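Local coordinates for uncharacterized protein (Thermus thermophilus HB8, PDB 6SCE) that acts in type III CRISPR defence as a DNA nuclease that is switched on by binding cyclic oligoadenylate, at residues Glu141-Leu146 and Gly186-Tyr191; Pro174-Gly179 and Ala216-Gly221. One frame throughout, in Å; residues are numbered along the deposited sequence.

Contact 1. Residues Glu141-Leu146 and Gly186-Tyr191; sequences EEYARL and GLPYWY. With nucleotides of chain B.
Tyr-143 reaches from helix 140-148 to the start of strand 187-192 and puts its hydroxyl between the protein backbone and an adenine base. Two hydrogen bonds grip that OH. It donates to Gly-186 O, with 2.5 Å between Tyr-143 OH and that oxygen. The bond is short. The hydroxyl approaches the oxygen off the C=O direction (C=O...donor angle 142°), tilted 31° from the carbonyl plane. The OH also accepts from the amino group of A2 of chain B, at 3.0 Å from N6 to Tyr-143 OH. This bond is almost linear, with an N-H...O angle of 171°. Both partners lie at the edge of the tyrosine ring, near its plane. Since the OH gives its proton to Gly-186 O, its oxygen remains an acceptor for the exocyclic amino group of the adenine.

The apolar part is small. Pro-188 brings its CD to 4.0 Å from Tyr-143 CZ, in an oblique approach to the ring. Phe-181 and Val-183 of strand 179-184 also touch the tyrosine, and Tyr-147 meets its ring at an inclined angle.

Charged groups lie on other parts of the helix. Glu-142 pairs with Lys-22 and Arg-145 with Glu-59, which ties the helix to helices 15-28 and 44-59.

Gly-186 sits in the tight turn that joins strands 179-184 and 187-192, with positive phi. This is consistent with a nucleotide site in which a helix tyrosine, held by the turn of a beta-hairpin, helps to recognise the adenine, probably as part of the cyclic oligoadenylate pocket.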
loop_
_atom_site.group_PDB
_atom_site.type_symbol
_atom_site.label_atom_id
_atom_site.label_comp_id
_atom_site.label_asym_id
_atom_site.label_seq_id
_atom_site.Cartn_x
_atom_site.Cartn_y
_atom_site.Cartn_z
ATOM N N GLU A 141 -9.864 24.882 -1.825
ATOM C CA GLU A 141 -11.320 24.831 -1.838
ATOM C C GLU A 141 -11.821 23.641 -2.667
ATOM O O GLU A 141 -12.831 23.027 -2.333
ATOM C CB GLU A 141 -11.886 26.109 -2.434
ATOM C CG GLU A 141 -11.739 27.308 -1.522
ATOM C CD GLU A 141 -10.313 27.760 -1.325
ATOM O OE1 GLU A 141 -9.456 27.631 -2.262
ATOM O OE2 GLU A 141 -10.062 28.248 -0.178
ATOM N N GLU A 142 -11.115 23.357 -3.747
ATOM C CA GLU A 142 -11.468 22.169 -4.597
ATOM C C GLU A 142 -11.261 20.873 -3.792
ATOM O O GLU A 142 -12.116 20.008 -3.791
ATOM C CB GLU A 142 -10.673 22.214 -5.880
ATOM C CG GLU A 142 -11.259 23.195 -6.886
ATOM C CD GLU A 142 -10.385 23.500 -8.071
ATOM O OE1 GLU A 142 -9.143 23.418 -7.959
ATOM O OE2 GLU A 142 -10.949 23.833 -9.164
ATOM N N TYR A 143 -10.125 20.745 -3.086
ATOM C CA TYR A 143 -9.952 19.593 -2.200
ATOM C C TYR A 143 -10.993 19.511 -1.103
ATOM O O TYR A 143 -11.452 18.429 -0.782
ATOM C CB TYR A 143 -8.553 19.573 -1.603
ATOM C CG TYR A 143 -7.541 18.953 -2.493
ATOM C CD1 TYR A 143 -7.578 17.590 -2.765
ATOM C CD2 TYR A 143 -6.553 19.696 -3.082
ATOM C CE1 TYR A 143 -6.623 16.996 -3.556
ATOM C CE2 TYR A 143 -5.584 19.100 -3.867
ATOM C CZ TYR A 143 -5.638 17.749 -4.118
ATOM O OH TYR A 143 -4.689 17.152 -4.950
ATOM N N ALA A 144 -11.383 20.654 -0.538
ATOM C CA ALA A 144 -12.388 20.655 0.509
ATOM C C ALA A 144 -13.718 20.137 0.002
ATOM O O ALA A 144 -14.404 19.353 0.696
ATOM C CB ALA A 144 -12.549 22.052 1.118
ATOM N N ARG A 145 -14.114 20.526 -1.201
ATOM C CA ARG A 145 -15.411 20.059 -1.661
ATOM C C ARG A 145 -15.363 18.576 -2.118
ATOM O O ARG A 145 -16.357 17.882 -2.041
ATOM C CB ARG A 145 -16.042 21.008 -2.702
ATOM C CG ARG A 145 -15.321 21.077 -4.026
ATOM C CD ARG A 145 -16.072 21.939 -5.056
ATOM N NE ARG A 145 -17.423 21.455 -5.237
ATOM C CZ ARG A 145 -18.439 22.154 -5.695
ATOM N NH1 ARG A 145 -18.267 23.407 -6.133
ATOM N NH2 ARG A 145 -19.625 21.560 -5.769
ATOM N N LEU A 146 -14.203 18.099 -2.567
ATOM C CA LEU A 146 -14.034 16.700 -3.010
ATOM C C LEU A 146 -13.740 15.718 -1.885
ATOM O O LEU A 146 -14.130 14.565 -1.984
ATOM C CB LEU A 146 -12.896 16.596 -4.041
ATOM C CG LEU A 146 -13.147 17.265 -5.414
ATOM C CD1 LEU A 146 -11.955 17.117 -6.327
ATOM C CD2 LEU A 146 -14.389 16.659 -6.034
ATOM N N GLY A 186 -1.217 21.977 -5.692
ATOM C CA GLY A 186 -2.130 20.933 -6.133
ATOM C C GLY A 186 -2.117 19.625 -5.380
ATOM O O GLY A 186 -2.851 18.719 -5.767
ATOM N N LEU A 187 -1.309 19.505 -4.324
ATOM C CA LEU A 187 -1.214 18.270 -3.574
ATOM C C LEU A 187 -1.550 18.462 -2.102
ATOM O O LEU A 187 -1.318 19.560 -1.542
ATOM C CB LEU A 187 0.183 17.669 -3.719
ATOM C CG LEU A 187 0.636 17.226 -5.110
ATOM C CD1 LEU A 187 2.077 16.755 -4.982
ATOM C CD2 LEU A 187 -0.288 16.145 -5.623
ATOM N N PRO A 188 -2.163 17.428 -1.482
ATOM C CA PRO A 188 -2.572 17.488 -0.096
ATOM C C PRO A 188 -1.522 16.949 0.855
ATOM O O PRO A 188 -0.858 15.953 0.557
ATOM C CB PRO A 188 -3.805 16.583 -0.071
ATOM C CG PRO A 188 -3.462 15.534 -1.076
ATOM C CD PRO A 188 -2.578 16.149 -2.098
ATOM N N TYR A 189 -1.472 17.576 2.026
ATOM C CA TYR A 189 -0.558 17.240 3.117
ATOM C C TYR A 189 -1.335 17.348 4.419
ATOM O O TYR A 189 -2.173 18.232 4.567
ATOM C CB TYR A 189 0.627 18.210 3.151
ATOM C CG TYR A 189 1.419 18.243 1.871
ATOM C CD1 TYR A 189 0.999 19.017 0.797
ATOM C CD2 TYR A 189 2.575 17.500 1.726
ATOM C CE1 TYR A 189 1.699 19.046 -0.390
ATOM C CE2 TYR A 189 3.304 17.531 0.543
ATOM C CZ TYR A 189 2.858 18.301 -0.515
ATOM O OH TYR A 189 3.560 18.305 -1.697
ATOM N N TRP A 190 -1.089 16.427 5.338
ATOM C CA TRP A 190 -1.699 16.438 6.672
ATOM C C TRP A 190 -0.493 16.652 7.607
ATOM O O TRP A 190 0.403 15.829 7.682
ATOM C CB TRP A 190 -2.398 15.126 6.925
ATOM C CG TRP A 190 -3.155 14.984 8.221
ATOM C CD1 TRP A 190 -3.055 13.955 9.103
ATOM C CD2 TRP A 190 -4.124 15.885 8.768
ATOM N NE1 TRP A 190 -3.902 14.146 10.177
ATOM C CE2 TRP A 190 -4.566 15.331 9.997
ATOM C CE3 TRP A 190 -4.652 17.102 8.348
ATOM C CZ2 TRP A 190 -5.515 15.954 10.803
ATOM C CZ3 TRP A 190 -5.606 17.735 9.155
ATOM C CH2 TRP A 190 -6.036 17.148 10.358
ATOM N N TYR A 191 -0.463 17.818 8.221
ATOM C CA TYR A 191 0.731 18.321 8.901
ATOM C C TYR A 191 0.468 18.393 10.401
ATOM O O TYR A 191 -0.474 19.022 10.856
ATOM C CB TYR A 191 1.074 19.679 8.329
ATOM C CG TYR A 191 2.326 20.333 8.862
ATOM C CD1 TYR A 191 2.283 21.147 9.994
ATOM C CD2 TYR A 191 3.534 20.187 8.218
ATOM C CE1 TYR A 191 3.426 21.784 10.474
ATOM C CE2 TYR A 191 4.683 20.810 8.709
ATOM C CZ TYR A 191 4.604 21.623 9.816
ATOM O OH TYR A 191 5.756 22.226 10.268
ATOM P P A B 2 -7.195 5.940 -8.168
ATOM O OP1 A B 2 -7.722 6.183 -6.789
ATOM O OP2 A B 2 -7.942 6.383 -9.398
ATOM O "O5'" A B 2 -5.736 6.606 -8.231
ATOM C "C5'" A B 2 -5.093 6.730 -9.521
ATOM C "C4'" A B 2 -3.767 7.428 -9.351
ATOM O "O4'" A B 2 -4.017 8.798 -8.935
ATOM C "C3'" A B 2 -2.823 6.826 -8.319
ATOM O "O3'" A B 2 -1.475 6.828 -8.786
ATOM C "C2'" A B 2 -2.948 7.783 -7.135
ATOM O "O2'" A B 2 -1.767 7.842 -6.364
ATOM C "C1'" A B 2 -3.184 9.107 -7.849
ATOM N N9 A B 2 -3.791 10.142 -7.035
ATOM C C8 A B 2 -4.514 9.983 -5.875
ATOM N N7 A B 2 -4.870 11.127 -5.347
ATOM C C5 A B 2 -4.339 12.091 -6.190
ATOM C C6 A B 2 -4.360 13.500 -6.159
ATOM N N6 A B 2 -4.892 14.210 -5.168
ATOM N N1 A B 2 -3.765 14.150 -7.188
ATOM C C2 A B 2 -3.143 13.423 -8.126
ATOM N N3 A B 2 -3.046 12.099 -8.253
ATOM C C4 A B 2 -3.667 11.488 -7.234
#

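Contact 2. Residues Pro174-Gly179 and Ala216-Gly221; sequences PGREGG and AKRLGG
Arg-176 NE and Arg-218 NH1 both grip one carboxylate oxygen, OE2 of Glu-153, each in a salt bridge. This shared carboxylate probably draws the two guanidinium groups together and explains how closely they meet. Arg-218 NH1 lies over the face of the Arg-176 guanidinium, 3.0 Å above its plane and over its centre. The nearest nitrogens are Arg-176 NH2 and Arg-218 NH1, 3.1 Å apart. Both are donors, so they form no hydrogen bond with each other. The two guanidinium planes are only 23° apart, while the side chains as a whole cross at about a right angle. Arg-218 has a second acid, since its NE pairs with Glu-45 of helix 44-59.

The two chains arrive differently. Arg-218 is extended from CG to NE, with CG on the far side from its backbone N (chi1 161°). Arg-176 is bent at chi2 (-105°) and chi3, which lays its guanidinium against that of Arg-218.

Helix 206-220 is the crossover of a beta-alpha-beta unit, joining the parallel neighbours 187-192 and 225-229. Residues 174-179 belong to the connection between antiparallel strands 169-172 and 179-184. A type II turn runs from Arg-176 to Gly-179 there, with Gly-178 at its third position and positive phi.

Beside the charged pair, the apolar part is loose. Leu-219 CD1 comes to 4.4 Å from Arg-176 CD, and both side chains also touch Trp-190. The helix ends next to this leucine. Gly-220 N still bonds to Ala-216 O at 2.9 Å, and Gly-221 then leaves the helix with positive phi.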
loop_
_atom_site.group_PDB
_atom_site.type_symbol
_atom_site.label_atom_id
_atom_site.label_comp_id
_atom_site.label_asym_id
_atom_site.label_seq_id
_atom_site.Cartn_x
_atom_site.Cartn_y
_atom_site.Cartn_z
ATOM N N PRO A 174 -11.796 21.730 12.820
ATOM C CA PRO A 174 -12.047 21.791 14.271
ATOM C C PRO A 174 -12.385 20.429 14.875
ATOM O O PRO A 174 -12.048 20.192 16.018
ATOM C CB PRO A 174 -13.219 22.770 14.373
ATOM C CG PRO A 174 -12.978 23.709 13.217
ATOM C CD PRO A 174 -12.573 22.762 12.103
ATOM N N GLY A 175 -12.987 19.535 14.097
ATOM C CA GLY A 175 -13.253 18.166 14.530
ATOM C C GLY A 175 -12.079 17.190 14.513
ATOM O O GLY A 175 -12.269 16.013 14.798
ATOM N N ARG A 176 -10.884 17.645 14.131
ATOM C CA ARG A 176 -9.715 16.754 14.025
ATOM C C ARG A 176 -8.534 17.427 14.636
ATOM O O ARG A 176 -7.775 18.115 13.960
ATOM C CB ARG A 176 -9.367 16.422 12.576
ATOM C CG ARG A 176 -10.465 15.738 11.795
ATOM C CD ARG A 176 -10.188 14.281 11.596
ATOM N NE ARG A 176 -11.424 13.525 11.564
ATOM C CZ ARG A 176 -11.492 12.208 11.686
ATOM N NH1 ARG A 176 -10.381 11.485 11.846
ATOM N NH2 ARG A 176 -12.681 11.615 11.650
ATOM N N GLU A 177 -8.346 17.177 15.929
ATOM C CA GLU A 177 -7.242 17.745 16.690
ATOM C C GLU A 177 -5.911 17.230 16.129
ATOM O O GLU A 177 -5.845 16.110 15.658
ATOM C CB GLU A 177 -7.428 17.286 18.147
ATOM C CG GLU A 177 -6.440 17.808 19.163
ATOM C CD GLU A 177 -6.664 17.185 20.538
ATOM O OE1 GLU A 177 -7.622 16.387 20.689
ATOM O OE2 GLU A 177 -5.875 17.493 21.464
ATOM N N GLY A 178 -4.878 18.049 16.163
ATOM C CA GLY A 178 -3.502 17.547 15.972
ATOM C C GLY A 178 -2.895 17.689 14.592
ATOM O O GLY A 178 -1.722 17.384 14.387
ATOM N N GLY A 179 -3.683 18.170 13.634
ATOM C CA GLY A 179 -3.194 18.344 12.289
ATOM C C GLY A 179 -3.737 19.561 11.597
ATOM O O GLY A 179 -4.745 20.160 12.024
ATOM N N ALA A 216 -4.269 10.801 7.724
ATOM C CA ALA A 216 -3.840 11.493 6.496
ATOM C C ALA A 216 -4.455 10.806 5.289
ATOM O O ALA A 216 -4.935 11.467 4.363
ATOM C CB ALA A 216 -2.313 11.477 6.374
ATOM N N LYS A 217 -4.457 9.484 5.306
ATOM C CA LYS A 217 -4.952 8.722 4.128
ATOM C C LYS A 217 -6.460 8.825 4.005
ATOM O O LYS A 217 -6.988 8.956 2.885
ATOM C CB LYS A 217 -4.503 7.262 4.178
ATOM C CG LYS A 217 -2.997 7.006 4.014
ATOM C CD LYS A 217 -2.247 7.953 3.071
ATOM C CE LYS A 217 -0.781 7.526 2.931
ATOM N NZ LYS A 217 -0.042 8.466 2.054
ATOM N N ARG A 218 -7.170 8.816 5.129
ATOM C CA ARG A 218 -8.629 9.042 5.083
ATOM C C ARG A 218 -9.021 10.430 4.585
ATOM O O ARG A 218 -9.902 10.552 3.741
ATOM C CB ARG A 218 -9.259 8.799 6.457
ATOM C CG ARG A 218 -10.626 9.442 6.597
ATOM C CD ARG A 218 -11.358 9.013 7.866
ATOM N NE ARG A 218 -12.701 9.605 7.892
ATOM C CZ ARG A 218 -12.974 10.862 8.239
ATOM N NH1 ARG A 218 -12.007 11.679 8.648
ATOM N NH2 ARG A 218 -14.236 11.299 8.217
ATOM N N LEU A 219 -8.402 11.480 5.132
ATOM C CA LEU A 219 -8.681 12.845 4.757
ATOM C C LEU A 219 -8.297 13.191 3.329
ATOM O O LEU A 219 -9.071 13.846 2.628
ATOM C CB LEU A 219 -7.942 13.832 5.684
ATOM C CG LEU A 219 -8.518 13.853 7.111
ATOM C CD1 LEU A 219 -7.682 14.706 8.017
ATOM C CD2 LEU A 219 -9.961 14.344 7.127
ATOM N N GLY A 220 -7.083 12.813 2.933
ATOM C CA GLY A 220 -6.493 13.303 1.710
ATOM C C GLY A 220 -6.155 12.259 0.671
ATOM O O GLY A 220 -5.579 12.589 -0.363
ATOM N N GLY A 221 -6.469 11.011 0.976
ATOM C CA GLY A 221 -6.233 9.901 0.061
ATOM C C GLY A 221 -4.828 9.361 -0.009
ATOM O O GLY A 221 -3.938 9.673 0.791
#

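How the contacts relate
Both contacts hold the six-stranded mixed sheet that includes strands 179-184 and 187-192, with centres about 11 Å apart. Contact 1 is buried and faces the bound nucleotide. Contact 2 is partly buried, its arginines being partly exposed. Their chemistry differs accordingly. Contact 1 uses a neutral hydroxyl between a backbone carbonyl and a base. Contact 2 relies on charge, with acids from outside its segments balancing two arginines. Trp-190 of strand 187-192 links them: its CZ2 lies 3.7 Å from Leu-219 CD1, and its CH2 packs on Gly-179. Pro-188, which touches Tyr-143 in contact 1, also packs by its CG against Gly-220 O.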